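PDB 5BY3: BtGH115A from Bacteroides thetaiotaomicron, which is a glycoside hydrolase of family GH115, a 4-O-methyl-alpha-glucuronidase with specificity for decorated arabinogalactans. Local coordinates for residues A[170-182]-A[609-621]. Residues are numbered along the deposited sequence; the frame is centred on the assembly and turned at random.
Sequences EDWGLMPWSNKTY and GKWNRMMDFKPRK
Helix 174-182 and the turn before it run antiparallel to the irregular chain 609-621, most closely where the CA atoms of G173 and M614 stand 4.0 Å apart. Two hydrogen bonds fasten the helix to two overlapping beta turns, type I from G609 to N612 and type II from W611 to M614. W177 NE1, placed by a CG anti to the backbone N (chi1 170°), gives its hydrogen to K610 O at 2.9 Å, nearly straight (167°), on a lone pair and in the indole plane. T181 OG1 donates to N612 O at 2.7 Å, but from well above the carbonyl plane. W611 lies oblique to W177, planes 31° apart, and W177 CZ2 is 3.4 Å from W611 CZ3. M614 CE sits over one face of the W177 ring, 4.2 Å from the six-membered ring centroid, a CH-pi contact from a selenomethionine whose selenium makes an oblique Met-aromatic contact. Replacing W177 by alanine would probably leave K610 O without this donor and open a gap beside W611 and M614. K180 CB approaches over one face of the R613 guanidinium. W172 is sandwiched between D171 CB and, on the other face, P619 CA and R620 CB; R620 reaches on to D402 and E506 in salt bridges. The contact joins the first helix after strand 162-166 of the TIM-barrel-clan domain to the loop following helix 587-603, the P619 side chain about 6 Å from the nickel ion bound by L404 and D436.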
ATOM      1  N   GLU A 170      13.978  -1.798  -4.557  1.00 37.34           N
ATOM      2  CA  GLU A 170      13.948  -2.132  -5.967  1.00 39.74           C
ATOM      3  C   GLU A 170      15.146  -2.961  -6.459  1.00 38.80           C
ATOM      4  O   GLU A 170      15.200  -3.268  -7.668  1.00 39.75           O
ATOM      5  CB  GLU A 170      13.819  -0.839  -6.818  1.00 45.35           C
ATOM      6  CG  GLU A 170      15.088   0.042  -6.894  1.00 49.13           C
ATOM      7  CD  GLU A 170      15.230   1.103  -5.792  1.00 51.46           C
ATOM      8  OE1 GLU A 170      14.683   0.915  -4.704  1.00 55.23           O
ATOM      9  OE2 GLU A 170      15.897   2.150  -6.010  1.00 55.43           O
ATOM     10  N   ASP A 171      16.075  -3.315  -5.553  1.00 37.59           N
ATOM     11  CA  ASP A 171      17.363  -3.946  -5.928  1.00 41.38           C
ATOM     12  C   ASP A 171      17.195  -5.271  -6.682  1.00 44.62           C
ATOM     13  O   ASP A 171      18.134  -5.671  -7.374  1.00 47.30           O
ATOM     14  CB  ASP A 171      18.283  -4.275  -4.730  1.00 44.52           C
ATOM     15  CG  ASP A 171      18.569  -3.094  -3.783  1.00 44.66           C
ATOM     16  OD1 ASP A 171      17.693  -2.243  -3.535  1.00 45.94           O
ATOM     17  OD2 ASP A 171      19.693  -3.076  -3.218  1.00 43.73           O
ATOM     18  N   TRP A 172      16.042  -5.952  -6.511  1.00 43.36           N
ATOM     19  CA  TRP A 172      15.827  -7.334  -6.999  1.00 38.49           C
ATOM     20  C   TRP A 172      14.634  -7.466  -7.947  1.00 38.28           C
ATOM     21  O   TRP A 172      14.138  -8.555  -8.181  1.00 39.51           O
ATOM     22  CB  TRP A 172      15.701  -8.330  -5.839  1.00 36.71           C
ATOM     23  CG  TRP A 172      16.780  -8.173  -4.854  1.00 42.76           C
ATOM     24  CD1 TRP A 172      17.981  -8.820  -4.859  1.00 42.73           C
ATOM     25  CD2 TRP A 172      16.813  -7.266  -3.724  1.00 43.39           C
ATOM     26  NE1 TRP A 172      18.771  -8.376  -3.808  1.00 44.86           N
ATOM     27  CE2 TRP A 172      18.090  -7.415  -3.105  1.00 48.50           C
ATOM     28  CE3 TRP A 172      15.909  -6.339  -3.194  1.00 39.92           C
ATOM     29  CZ2 TRP A 172      18.478  -6.672  -1.971  1.00 43.99           C
ATOM     30  CZ3 TRP A 172      16.288  -5.597  -2.063  1.00 44.84           C
ATOM     31  CH2 TRP A 172      17.559  -5.781  -1.459  1.00 48.99           C
ATOM     32  N   GLY A 173      14.199  -6.366  -8.532  1.00 39.94           N
ATOM     33  CA  GLY A 173      13.035  -6.389  -9.404  1.00 39.94           C
ATOM     34  C   GLY A 173      12.944  -5.226 -10.362  1.00 41.76           C
ATOM     35  O   GLY A 173      13.384  -5.317 -11.507  1.00 45.40           O
ATOM     36  N   LEU A 174      12.380  -4.117  -9.907  1.00 40.14           N
ATOM     37  CA  LEU A 174      12.152  -3.026 -10.835  1.00 36.49           C
ATOM     38  C   LEU A 174      13.438  -2.397 -11.331  1.00 38.65           C
ATOM     39  O   LEU A 174      13.500  -2.005 -12.508  1.00 43.62           O
ATOM     40  CB  LEU A 174      11.148  -2.003 -10.316  1.00 31.80           C
ATOM     41  CG  LEU A 174      10.617  -0.957 -11.293  1.00 32.76           C
ATOM     42  CD1 LEU A 174       9.254  -0.475 -10.881  1.00 34.19           C
ATOM     43  CD2 LEU A 174      11.564   0.223 -11.351  1.00 39.09           C
HETATM   44  N   MSE A 175      14.486  -2.337 -10.504  1.00 45.07           N
HETATM   45  CA  MSE A 175      15.773  -1.764 -11.039  1.00 49.39           C
HETATM   46  C   MSE A 175      16.354  -2.649 -12.162  1.00 49.65           C
HETATM   47  O   MSE A 175      16.445  -2.156 -13.285  1.00 47.40           O
HETATM   48  CB  MSE A 175      16.791  -1.264 -10.008  1.00 47.81           C
HETATM   49  CG  MSE A 175      17.907  -0.443 -10.669  1.00 46.58           C
HETATM   50 SE   MSE A 175      19.294  -1.647 -11.430  1.00 51.85          SE
HETATM   51  CE  MSE A 175      20.177  -2.396  -9.848  1.00 41.74           C
ATOM     52  N   PRO A 176      16.693  -3.931 -11.913  1.00 48.04           N
ATOM     53  CA  PRO A 176      17.265  -4.761 -13.011  1.00 48.57           C
ATOM     54  C   PRO A 176      16.327  -4.931 -14.192  1.00 49.13           C
ATOM     55  O   PRO A 176      16.779  -4.948 -15.329  1.00 53.48           O
ATOM     56  CB  PRO A 176      17.566  -6.119 -12.361  1.00 44.53           C
ATOM     57  CG  PRO A 176      16.822  -6.131 -11.073  1.00 46.49           C
ATOM     58  CD  PRO A 176      16.550  -4.709 -10.663  1.00 47.77           C
ATOM     59  N   TRP A 177      15.030  -5.019 -13.937  1.00 45.82           N
ATOM     60  CA  TRP A 177      14.070  -5.103 -15.028  1.00 41.87           C
ATOM     61  C   TRP A 177      14.157  -3.880 -15.955  1.00 45.44           C
ATOM     62  O   TRP A 177      14.179  -4.018 -17.176  1.00 46.12           O
ATOM     63  CB  TRP A 177      12.662  -5.290 -14.481  1.00 38.86           C
ATOM     64  CG  TRP A 177      11.646  -5.138 -15.518  1.00 38.08           C
ATOM     65  CD1 TRP A 177      11.303  -6.067 -16.478  1.00 39.68           C
ATOM     66  CD2 TRP A 177      10.831  -3.981 -15.751  1.00 36.39           C
ATOM     67  NE1 TRP A 177      10.322  -5.540 -17.287  1.00 40.85           N
ATOM     68  CE2 TRP A 177      10.026  -4.260 -16.876  1.00 35.49           C
ATOM     69  CE3 TRP A 177      10.720  -2.726 -15.129  1.00 40.13           C
ATOM     70  CZ2 TRP A 177       9.097  -3.346 -17.386  1.00 37.37           C
ATOM     71  CZ3 TRP A 177       9.779  -1.789 -15.655  1.00 40.53           C
ATOM     72  CH2 TRP A 177       8.995  -2.111 -16.772  1.00 36.80           C
ATOM     73  N   SER A 178      14.214  -2.686 -15.374  1.00 46.59           N
ATOM     74  CA  SER A 178      14.331  -1.465 -16.170  1.00 48.64           C
ATOM     75  C   SER A 178      15.673  -1.368 -16.942  1.00 49.14           C
ATOM     76  O   SER A 178      15.670  -1.213 -18.174  1.00 47.16           O
ATOM     77  CB  SER A 178      14.131  -0.230 -15.291  1.00 46.83           C
ATOM     78  OG  SER A 178      14.176   0.917 -16.097  1.00 50.85           O
ATOM     79  N   ASN A 179      16.774  -1.490 -16.183  1.00 46.52           N
ATOM     80  CA  ASN A 179      18.177  -1.424 -16.608  1.00 49.72           C
ATOM     81  C   ASN A 179      18.674  -2.497 -17.594  1.00 51.22           C
ATOM     82  O   ASN A 179      19.693  -2.310 -18.240  1.00 50.58           O
ATOM     83  CB  ASN A 179      19.032  -1.504 -15.335  1.00 51.80           C
ATOM     84  CG  ASN A 179      20.477  -1.106 -15.552  1.00 47.98           C
ATOM     85  OD1 ASN A 179      20.778   0.037 -15.877  1.00 56.61           O
ATOM     86  ND2 ASN A 179      21.371  -2.033 -15.327  1.00 42.37           N
ATOM     87  N   LYS A 180      17.983  -3.628 -17.684  1.00 52.12           N
ATOM     88  CA  LYS A 180      18.395  -4.712 -18.607  1.00 57.38           C
ATOM     89  C   LYS A 180      17.272  -5.211 -19.538  1.00 54.82           C
ATOM     90  O   LYS A 180      17.535  -5.493 -20.696  1.00 57.89           O
ATOM     91  CB  LYS A 180      19.061  -5.895 -17.876  1.00 57.13           C
ATOM     92  CG  LYS A 180      19.856  -5.524 -16.639  1.00 61.37           C
ATOM     93  CD  LYS A 180      21.364  -5.576 -16.772  1.00 67.43           C
ATOM     94  CE  LYS A 180      21.876  -6.179 -15.460  1.00 71.57           C
ATOM     95  NZ  LYS A 180      23.339  -6.108 -15.226  1.00 75.70           N
ATOM     96  N   THR A 181      16.030  -5.275 -19.054  1.00 51.20           N
ATOM     97  CA  THR A 181      14.957  -5.809 -19.867  1.00 47.43           C
ATOM     98  C   THR A 181      14.129  -4.791 -20.638  1.00 52.58           C
ATOM     99  O   THR A 181      13.961  -4.934 -21.849  1.00 54.18           O
ATOM    100  CB  THR A 181      14.038  -6.691 -19.055  1.00 46.46           C
ATOM    101  OG1 THR A 181      14.825  -7.602 -18.279  1.00 42.19           O
ATOM    102  CG2 THR A 181      13.127  -7.451 -19.998  1.00 40.90           C
ATOM    103  N   TYR A 182      13.629  -3.755 -19.965  1.00 54.20           N
ATOM    104  CA  TYR A 182      12.737  -2.809 -20.627  1.00 45.68           C
ATOM    105  C   TYR A 182      13.395  -1.610 -21.282  1.00 50.15           C
ATOM    106  O   TYR A 182      13.015  -1.226 -22.386  1.00 45.32           O
ATOM    107  CB  TYR A 182      11.615  -2.355 -19.693  1.00 47.42           C
ATOM    108  CG  TYR A 182      10.636  -1.458 -20.398  1.00 42.00           C
ATOM    109  CD1 TYR A 182       9.829  -1.952 -21.415  1.00 44.27           C
ATOM    110  CD2 TYR A 182      10.570  -0.102 -20.092  1.00 39.36           C
ATOM    111  CE1 TYR A 182       8.950  -1.118 -22.097  1.00 47.18           C
ATOM    112  CE2 TYR A 182       9.698   0.744 -20.758  1.00 42.20           C
ATOM    113  CZ  TYR A 182       8.888   0.226 -21.755  1.00 46.55           C
ATOM    114  OH  TYR A 182       8.019   1.048 -22.407  1.00 44.99           O
ATOM    115  N   GLY A 609       9.576 -12.183 -22.808  1.00 62.44           N
ATOM    116  CA  GLY A 609      10.222 -12.087 -21.500  1.00 49.03           C
ATOM    117  C   GLY A 609       9.963 -10.621 -21.180  1.00 49.73           C
ATOM    118  O   GLY A 609      10.890  -9.885 -20.833  1.00 48.12           O
ATOM    119  N   LYS A 610       8.702 -10.179 -21.343  1.00 45.01           N
ATOM    120  CA  LYS A 610       8.339  -8.800 -21.018  1.00 40.47           C
ATOM    121  C   LYS A 610       8.752  -8.408 -19.580  1.00 40.69           C
ATOM    122  O   LYS A 610       9.227  -7.300 -19.373  1.00 46.10           O
ATOM    123  CB  LYS A 610       6.876  -8.530 -21.292  1.00 38.30           C
ATOM    124  CG  LYS A 610       6.412  -7.126 -20.936  1.00 38.44           C
ATOM    125  CD  LYS A 610       4.939  -7.019 -21.233  1.00 37.82           C
ATOM    126  CE  LYS A 610       4.332  -5.829 -20.512  1.00 37.16           C
ATOM    127  NZ  LYS A 610       3.085  -5.332 -21.132  1.00 31.21           N
ATOM    128  N   TRP A 611       8.635  -9.333 -18.633  1.00 37.11           N
ATOM    129  CA  TRP A 611       8.967  -9.064 -17.243  1.00 40.05           C
ATOM    130  C   TRP A 611      10.150  -9.855 -16.813  1.00 42.44           C
ATOM    131  O   TRP A 611      10.227 -10.260 -15.663  1.00 44.08           O
ATOM    132  CB  TRP A 611       7.797  -9.380 -16.310  1.00 35.37           C
ATOM    133  CG  TRP A 611       6.508  -8.729 -16.740  1.00 39.09           C
ATOM    134  CD1 TRP A 611       5.424  -9.355 -17.265  1.00 39.03           C
ATOM    135  CD2 TRP A 611       6.184  -7.336 -16.690  1.00 36.47           C
ATOM    136  NE1 TRP A 611       4.435  -8.462 -17.525  1.00 43.29           N
ATOM    137  CE2 TRP A 611       4.867  -7.205 -17.177  1.00 43.21           C
ATOM    138  CE3 TRP A 611       6.866  -6.192 -16.254  1.00 39.07           C
ATOM    139  CZ2 TRP A 611       4.209  -5.948 -17.276  1.00 40.90           C
ATOM    140  CZ3 TRP A 611       6.223  -4.939 -16.347  1.00 37.36           C
ATOM    141  CH2 TRP A 611       4.914  -4.834 -16.862  1.00 41.90           C
ATOM    142  N   ASN A 612      11.080 -10.097 -17.722  1.00 47.19           N
ATOM    143  CA  ASN A 612      12.297 -10.766 -17.294  1.00 49.92           C
ATOM    144  C   ASN A 612      13.068  -9.939 -16.237  1.00 49.44           C
ATOM    145  O   ASN A 612      13.232  -8.711 -16.422  1.00 43.75           O
ATOM    146  CB  ASN A 612      13.176 -11.137 -18.490  1.00 49.32           C
ATOM    147  CG  ASN A 612      14.342 -12.021 -18.089  1.00 48.63           C
ATOM    148  OD1 ASN A 612      14.236 -12.837 -17.179  1.00 47.42           O
ATOM    149  ND2 ASN A 612      15.477 -11.829 -18.744  1.00 56.55           N
ATOM    150  N   ARG A 613      13.505 -10.615 -15.149  1.00 44.37           N
ATOM    151  CA  ARG A 613      14.162  -9.986 -13.967  1.00 48.38           C
ATOM    152  C   ARG A 613      13.267  -9.283 -12.925  1.00 49.01           C
ATOM    153  O   ARG A 613      13.751  -8.954 -11.832  1.00 54.31           O
ATOM    154  CB  ARG A 613      15.239  -8.968 -14.379  1.00 56.29           C
ATOM    155  CG  ARG A 613      16.316  -9.508 -15.291  1.00 60.05           C
ATOM    156  CD  ARG A 613      17.277  -8.405 -15.685  1.00 60.54           C
ATOM    157  NE  ARG A 613      18.549  -9.029 -16.041  1.00 66.74           N
ATOM    158  CZ  ARG A 613      18.850  -9.464 -17.258  1.00 70.13           C
ATOM    159  NH1 ARG A 613      17.975  -9.317 -18.259  1.00 61.45           N
ATOM    160  NH2 ARG A 613      20.034 -10.035 -17.467  1.00 72.07           N
HETATM  161  N   MSE A 614      12.003  -9.006 -13.255  1.00 44.18           N
HETATM  162  CA  MSE A 614      11.065  -8.374 -12.323  1.00 39.45           C
HETATM  163  C   MSE A 614      10.800  -9.211 -11.094  1.00 39.41           C
HETATM  164  O   MSE A 614      10.429  -8.665 -10.068  1.00 38.29           O
HETATM  165  CB  MSE A 614       9.788  -8.100 -13.097  1.00 40.42           C
HETATM  166  CG  MSE A 614       8.645  -7.419 -12.343  1.00 41.24           C
HETATM  167 SE   MSE A 614       9.074  -5.761 -11.382  1.00 42.68          SE
HETATM  168  CE  MSE A 614       8.333  -4.527 -12.690  1.00 38.07           C
HETATM  169  N   MSE A 615      11.009 -10.534 -11.175  1.00 41.19           N
HETATM  170  CA  MSE A 615      10.683 -11.456 -10.072  1.00 40.92           C
HETATM  171  C   MSE A 615      11.856 -12.247  -9.611  1.00 44.91           C
HETATM  172  O   MSE A 615      12.473 -12.997 -10.386  1.00 49.60           O
HETATM  173  CB  MSE A 615       9.566 -12.423 -10.399  1.00 37.32           C
HETATM  174  CG  MSE A 615       9.137 -13.259  -9.180  1.00 39.24           C
HETATM  175 SE   MSE A 615       8.466 -12.142  -7.694  1.00 44.14          SE
HETATM  176  CE  MSE A 615       6.842 -11.499  -8.619  1.00 42.59           C
ATOM    177  N   ASP A 616      12.147 -12.097  -8.322  1.00 40.35           N
ATOM    178  CA  ASP A 616      13.289 -12.749  -7.708  1.00 40.86           C
ATOM    179  C   ASP A 616      12.759 -13.425  -6.465  1.00 41.37           C
ATOM    180  O   ASP A 616      12.287 -12.750  -5.551  1.00 49.45           O
ATOM    181  CB  ASP A 616      14.368 -11.712  -7.371  1.00 37.15           C
ATOM    182  CG  ASP A 616      15.612 -12.318  -6.782  1.00 39.23           C
ATOM    183  OD1 ASP A 616      15.541 -13.433  -6.238  1.00 41.73           O
ATOM    184  OD2 ASP A 616      16.692 -11.662  -6.836  1.00 41.40           O
ATOM    185  N   PHE A 617      12.811 -14.750  -6.432  1.00 36.86           N
ATOM    186  CA  PHE A 617      12.246 -15.458  -5.304  1.00 38.56           C
ATOM    187  C   PHE A 617      13.167 -15.505  -4.064  1.00 39.99           C
ATOM    188  O   PHE A 617      12.785 -16.066  -3.024  1.00 39.37           O
ATOM    189  CB  PHE A 617      11.652 -16.825  -5.732  1.00 43.27           C
ATOM    190  CG  PHE A 617      12.668 -17.939  -6.002  1.00 46.36           C
ATOM    191  CD1 PHE A 617      13.191 -18.145  -7.291  1.00 47.24           C
ATOM    192  CD2 PHE A 617      13.017 -18.850  -4.992  1.00 45.58           C
ATOM    193  CE1 PHE A 617      14.085 -19.194  -7.551  1.00 52.73           C
ATOM    194  CE2 PHE A 617      13.898 -19.913  -5.261  1.00 53.08           C
ATOM    195  CZ  PHE A 617      14.440 -20.083  -6.539  1.00 48.26           C
ATOM    196  N   LYS A 618      14.368 -14.910  -4.193  1.00 40.70           N
ATOM    197  CA  LYS A 618      15.362 -14.781  -3.100  1.00 44.35           C
ATOM    198  C   LYS A 618      15.771 -13.325  -2.825  1.00 45.13           C
ATOM    199  O   LYS A 618      16.966 -13.067  -2.634  1.00 45.48           O
ATOM    200  CB  LYS A 618      16.626 -15.636  -3.349  1.00 44.79           C
ATOM    201  CG  LYS A 618      16.365 -16.958  -4.075  1.00 51.48           C
ATOM    202  CD  LYS A 618      17.600 -17.860  -4.135  1.00 51.13           C
ATOM    203  CE  LYS A 618      17.630 -18.820  -2.952  1.00 48.29           C
ATOM    204  NZ  LYS A 618      18.784 -19.730  -3.071  1.00 54.27           N
ATOM    205  N   PRO A 619      14.787 -12.375  -2.756  1.00 48.82           N
ATOM    206  CA  PRO A 619      15.157 -10.955  -2.572  1.00 44.61           C
ATOM    207  C   PRO A 619      16.007 -10.760  -1.326  1.00 43.09           C
ATOM    208  O   PRO A 619      15.710 -11.323  -0.273  1.00 38.93           O
ATOM    209  CB  PRO A 619      13.804 -10.259  -2.397  1.00 50.59           C
ATOM    210  CG  PRO A 619      12.872 -11.326  -1.909  1.00 51.69           C
ATOM    211  CD  PRO A 619      13.325 -12.566  -2.595  1.00 46.06           C
ATOM    212  N   ARG A 620      17.095 -10.020  -1.493  1.00 45.52           N
ATOM    213  CA  ARG A 620      18.094  -9.781  -0.464  1.00 45.25           C
ATOM    214  C   ARG A 620      18.789 -11.066   0.079  1.00 44.00           C
ATOM    215  O   ARG A 620      19.475 -11.007   1.078  1.00 43.74           O
ATOM    216  CB  ARG A 620      17.474  -8.900   0.637  1.00 43.18           C
ATOM    217  CG  ARG A 620      18.422  -7.917   1.307  1.00 45.72           C
ATOM    218  CD  ARG A 620      17.715  -7.152   2.419  1.00 42.19           C
ATOM    219  NE  ARG A 620      18.544  -7.140   3.610  1.00 50.10           N
ATOM    220  CZ  ARG A 620      18.108  -7.291   4.852  1.00 56.56           C
ATOM    221  NH1 ARG A 620      16.828  -7.445   5.122  1.00 55.97           N
ATOM    222  NH2 ARG A 620      18.969  -7.254   5.845  1.00 68.11           N
ATOM    223  N   LYS A 621      18.604 -12.211  -0.584  1.00 42.69           N
ATOM    224  CA  LYS A 621      19.268 -13.489  -0.219  1.00 45.28           C
ATOM    225  C   LYS A 621      19.099 -13.859   1.252  1.00 42.97           C
ATOM    226  O   LYS A 621      20.033 -14.373   1.911  1.00 43.57           O
ATOM    227  CB  LYS A 621      20.772 -13.523  -0.581  1.00 46.71           C
ATOM    228  CG  LYS A 621      21.210 -12.718  -1.790  1.00 49.32           C
ATOM    229  CD  LYS A 621      21.099 -13.524  -3.068  1.00 65.51           C
ATOM    230  CE  LYS A 621      21.646 -12.690  -4.230  1.00 80.77           C
ATOM    231  NZ  LYS A 621      22.068 -13.517  -5.397  1.00 75.67           N
TER